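DR hemagglutinin structural subunit (Escherichia coli, PDB 2JKN) forms the adhesive fimbriae of uropathogenic strains, binding the Dr blood group antigen, agglutinating human erythrocytes and mediating adherence to the upper urinary tract. Local coordinates at residues I95-N100 against G120-Y125. Residues are numbered along the deposited sequence; the frame is centred on the assembly and turned at random.
Sequences IRPTDN and GIIGIY. With CL8 (chloramphenicol succinate), chain I.
The guanidinium of Arg96 lies nearly flat over the ring of Tyr125, planes 16° apart, in a cation-pi stack with CZ of Arg96 4.2 Å from the ring centroid of Tyr125. NH2 of Arg96 comes closest, 3.5 Å from Tyr125 CZ, above the ring but shifted toward its rim. The arginine chain leaves with CG anti to the backbone N (chi1 178°) and bends at chi3 (74°), laying its end across the ring. On the opposite ring face sits a chlorine of chloramphenicol succinate, CL1, 3.7 Å from Tyr125 CE1, so the ring is sandwiched between a cation and the dichloromethyl end of the drug. Gly123, which has no side chain, belongs to the same pocket, and its CA meets the other chlorine, CL2.

Arg96 and Gly123 form an antiparallel hydrogen-bonded pair, with Gly123 N to Arg96 O at 2.7 Å and Arg96 N to Gly123 O returning. One water donates to Arg96 O and also hydrogen-bonds Tyr125 OH, tying the ring's outer end to the backbone. Past Pro97, which has no N-H to give, Thr98 N reaches Ile121 O at 2.9 Å, prolonging the ladder beyond the strand end. A second water bridges Thr98 OG1 and Ile121 N, while CG2 of Thr98 packs on CG2 of Ile121 at 3.7 Å.

Ile95, Pro97, Ile122 and Ile124 occupy the other sheet face. Ile95 and Ile124 run side by side, and Ile95, Pro97 and Ile122 touch Phe110 of strand 109-112. In the immunoglobulin-like beta-sandwich of this fimbrial subunit, strand 119-126 runs between 90-97 and 50-59, antiparallel to both; backbone bonds to Ile51, Gly52, Val54 and Val56 join it to the latter.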
loop_
_atom_site.group_PDB
_atom_site.type_symbol
_atom_site.label_atom_id
_atom_site.label_comp_id
_atom_site.label_asym_id
_atom_site.label_seq_id
_atom_site.Cartn_x
_atom_site.Cartn_y
_atom_site.Cartn_z
ATOM N N ILE A 95 11.931 -15.806 15.408
ATOM C CA ILE A 95 11.902 -16.072 13.974
ATOM C C ILE A 95 12.579 -17.423 13.798
ATOM O O ILE A 95 13.651 -17.645 14.343
ATOM C CB ILE A 95 12.656 -14.963 13.217
ATOM C CG1 ILE A 95 11.983 -13.602 13.471
ATOM C CG2 ILE A 95 12.745 -15.293 11.738
ATOM C CD1 ILE A 95 12.715 -12.426 12.837
ATOM N N ARG A 96 11.898 -18.357 13.146
ATOM C CA ARG A 96 12.385 -19.741 13.051
ATOM C C ARG A 96 11.904 -20.398 11.752
ATOM O O ARG A 96 10.718 -20.356 11.447
ATOM C CB ARG A 96 11.830 -20.548 14.253
ATOM C CG ARG A 96 12.216 -22.033 14.246
ATOM C CD ARG A 96 11.845 -22.734 15.554
ATOM N NE ARG A 96 10.406 -22.972 15.669
ATOM C CZ ARG A 96 9.602 -22.301 16.492
ATOM N NH1 ARG A 96 10.095 -21.343 17.270
ATOM N NH2 ARG A 96 8.305 -22.588 16.542
ATOM N N PRO A 97 12.815 -21.049 11.020
ATOM C CA PRO A 97 12.418 -21.772 9.812
ATOM C C PRO A 97 11.595 -22.987 10.235
ATOM O O PRO A 97 11.841 -23.574 11.299
ATOM C CB PRO A 97 13.763 -22.217 9.215
ATOM C CG PRO A 97 14.661 -22.346 10.397
ATOM C CD PRO A 97 14.267 -21.166 11.262
ATOM N N THR A 98 10.590 -23.334 9.438
ATOM C CA THR A 98 9.720 -24.470 9.763
ATOM C C THR A 98 10.454 -25.791 9.585
ATOM O O THR A 98 10.009 -26.820 10.086
ATOM C CB THR A 98 8.397 -24.454 8.941
ATOM O OG1 THR A 98 8.699 -24.534 7.549
ATOM C CG2 THR A 98 7.599 -23.179 9.202
ATOM N N ASP A 99 11.531 -25.786 8.804
ATOM C CA ASP A 99 12.272 -27.020 8.574
ATOM C C ASP A 99 13.355 -27.180 9.644
ATOM O O ASP A 99 13.345 -26.461 10.651
ATOM C CB ASP A 99 12.826 -27.110 7.132
ATOM C CG ASP A 99 13.892 -26.066 6.830
ATOM O OD1 ASP A 99 14.317 -25.993 5.656
ATOM O OD2 ASP A 99 14.340 -25.347 7.738
ATOM N N ASN A 100 14.227 -28.159 9.494
ATOM C CA ASN A 100 15.251 -28.354 10.522
ATOM C C ASN A 100 16.564 -27.636 10.239
ATOM O O ASN A 100 17.612 -28.048 10.759
ATOM C CB ASN A 100 15.542 -29.844 10.756
ATOM C CG ASN A 100 14.386 -30.570 11.390
ATOM O OD1 ASN A 100 13.785 -30.101 12.345
ATOM N ND2 ASN A 100 14.102 -31.743 10.888
ATOM N N GLY A 120 12.118 -21.827 1.670
ATOM C CA GLY A 120 11.432 -22.360 2.829
ATOM C C GLY A 120 10.489 -21.349 3.433
ATOM O O GLY A 120 10.221 -20.305 2.845
ATOM N N ILE A 121 9.954 -21.702 4.595
ATOM C CA ILE A 121 9.016 -20.850 5.310
ATOM C C ILE A 121 9.695 -20.438 6.605
ATOM O O ILE A 121 10.204 -21.296 7.347
ATOM C CB ILE A 121 7.719 -21.625 5.680
ATOM C CG1 ILE A 121 6.966 -22.097 4.423
ATOM C CG2 ILE A 121 6.806 -20.726 6.562
ATOM C CD1 ILE A 121 6.605 -20.959 3.485
ATOM N N ILE A 122 9.672 -19.142 6.893
ATOM C CA ILE A 122 10.177 -18.636 8.164
ATOM C C ILE A 122 8.938 -18.309 9.003
ATOM O O ILE A 122 8.103 -17.515 8.595
ATOM C CB ILE A 122 11.042 -17.361 7.968
ATOM C CG1 ILE A 122 12.335 -17.685 7.185
ATOM C CG2 ILE A 122 11.379 -16.721 9.348
ATOM C CD1 ILE A 122 13.431 -18.304 8.028
ATOM N N GLY A 123 8.806 -18.913 10.171
ATOM C CA GLY A 123 7.665 -18.580 11.013
ATOM C C GLY A 123 7.980 -17.422 11.985
ATOM O O GLY A 123 9.098 -17.292 12.487
ATOM N N ILE A 124 6.989 -16.583 12.228
ATOM C CA ILE A 124 7.116 -15.493 13.210
ATOM C C ILE A 124 6.209 -15.866 14.385
ATOM O O ILE A 124 5.021 -16.137 14.188
ATOM C CB ILE A 124 6.713 -14.135 12.626
ATOM C CG1 ILE A 124 7.453 -13.865 11.296
ATOM C CG2 ILE A 124 6.975 -13.028 13.658
ATOM C CD1 ILE A 124 8.980 -13.810 11.427
ATOM N N TYR A 125 6.795 -15.960 15.586
ATOM C CA TYR A 125 6.067 -16.408 16.783
ATOM C C TYR A 125 6.214 -15.415 17.961
ATOM O O TYR A 125 7.279 -14.852 18.189
ATOM C CB TYR A 125 6.588 -17.785 17.231
ATOM C CG TYR A 125 6.550 -18.864 16.152
ATOM C CD1 TYR A 125 5.465 -19.711 16.026
ATOM C CD2 TYR A 125 7.626 -19.029 15.264
ATOM C CE1 TYR A 125 5.425 -20.684 15.022
ATOM C CE2 TYR A 125 7.594 -19.987 14.261
ATOM C CZ TYR A 125 6.486 -20.797 14.133
ATOM O OH TYR A 125 6.467 -21.769 13.155
HETATM C C1 CL8 I . 3.740 -20.218 11.448
HETATM CL CL1 CL8 I . 4.111 -18.640 12.220
HETATM CL CL2 CL8 I . 4.685 -20.504 9.966
HETATM C C2 CL8 I . 2.209 -20.174 11.119
HETATM O O2 CL8 I . 1.686 -19.114 10.758
HETATM N N2 CL8 I . 1.629 -21.280 11.275
HETATM C C3 CL8 I . 0.227 -21.733 11.122
HETATM C C4 CL8 I . -0.525 -21.673 12.464
HETATM C C5 CL8 I . 0.018 -22.716 10.018
HETATM O O5 CL8 I . 0.318 -23.921 10.749
HETATM C C6 CL8 I . 0.590 -22.554 8.732
HETATM C C7 CL8 I . 0.246 -21.491 7.921
HETATM C C8 CL8 I . 0.896 -21.339 6.667
HETATM C C9 CL8 I . 1.892 -22.278 6.360
HETATM N N9 CL8 I . 2.589 -22.144 5.039
HETATM O O9A CL8 I . 3.447 -22.992 4.806
HETATM O O9B CL8 I . 2.275 -21.252 4.303
HETATM C C10 CL8 I . 2.257 -23.291 7.186
HETATM C C11 CL8 I . 1.609 -23.442 8.396
HETATM O O4 CL8 I . -1.190 -20.429 12.780
HETATM O O15 CL8 I . -0.600 -17.496 9.749
HETATM C C15 CL8 I . -1.172 -16.687 10.442
HETATM O O16 CL8 I . -1.802 -15.646 9.877
HETATM C C14 CL8 I . -1.189 -16.855 11.940
HETATM C C13 CL8 I . -0.381 -18.099 12.331
HETATM C C12 CL8 I . -1.087 -19.345 11.870
HETATM O O12 CL8 I . -1.523 -19.414 10.748
HETATM O O HOH W 1 8.768 -22.481 12.341
HETATM O O HOH W 2 10.786 -24.188 5.778
#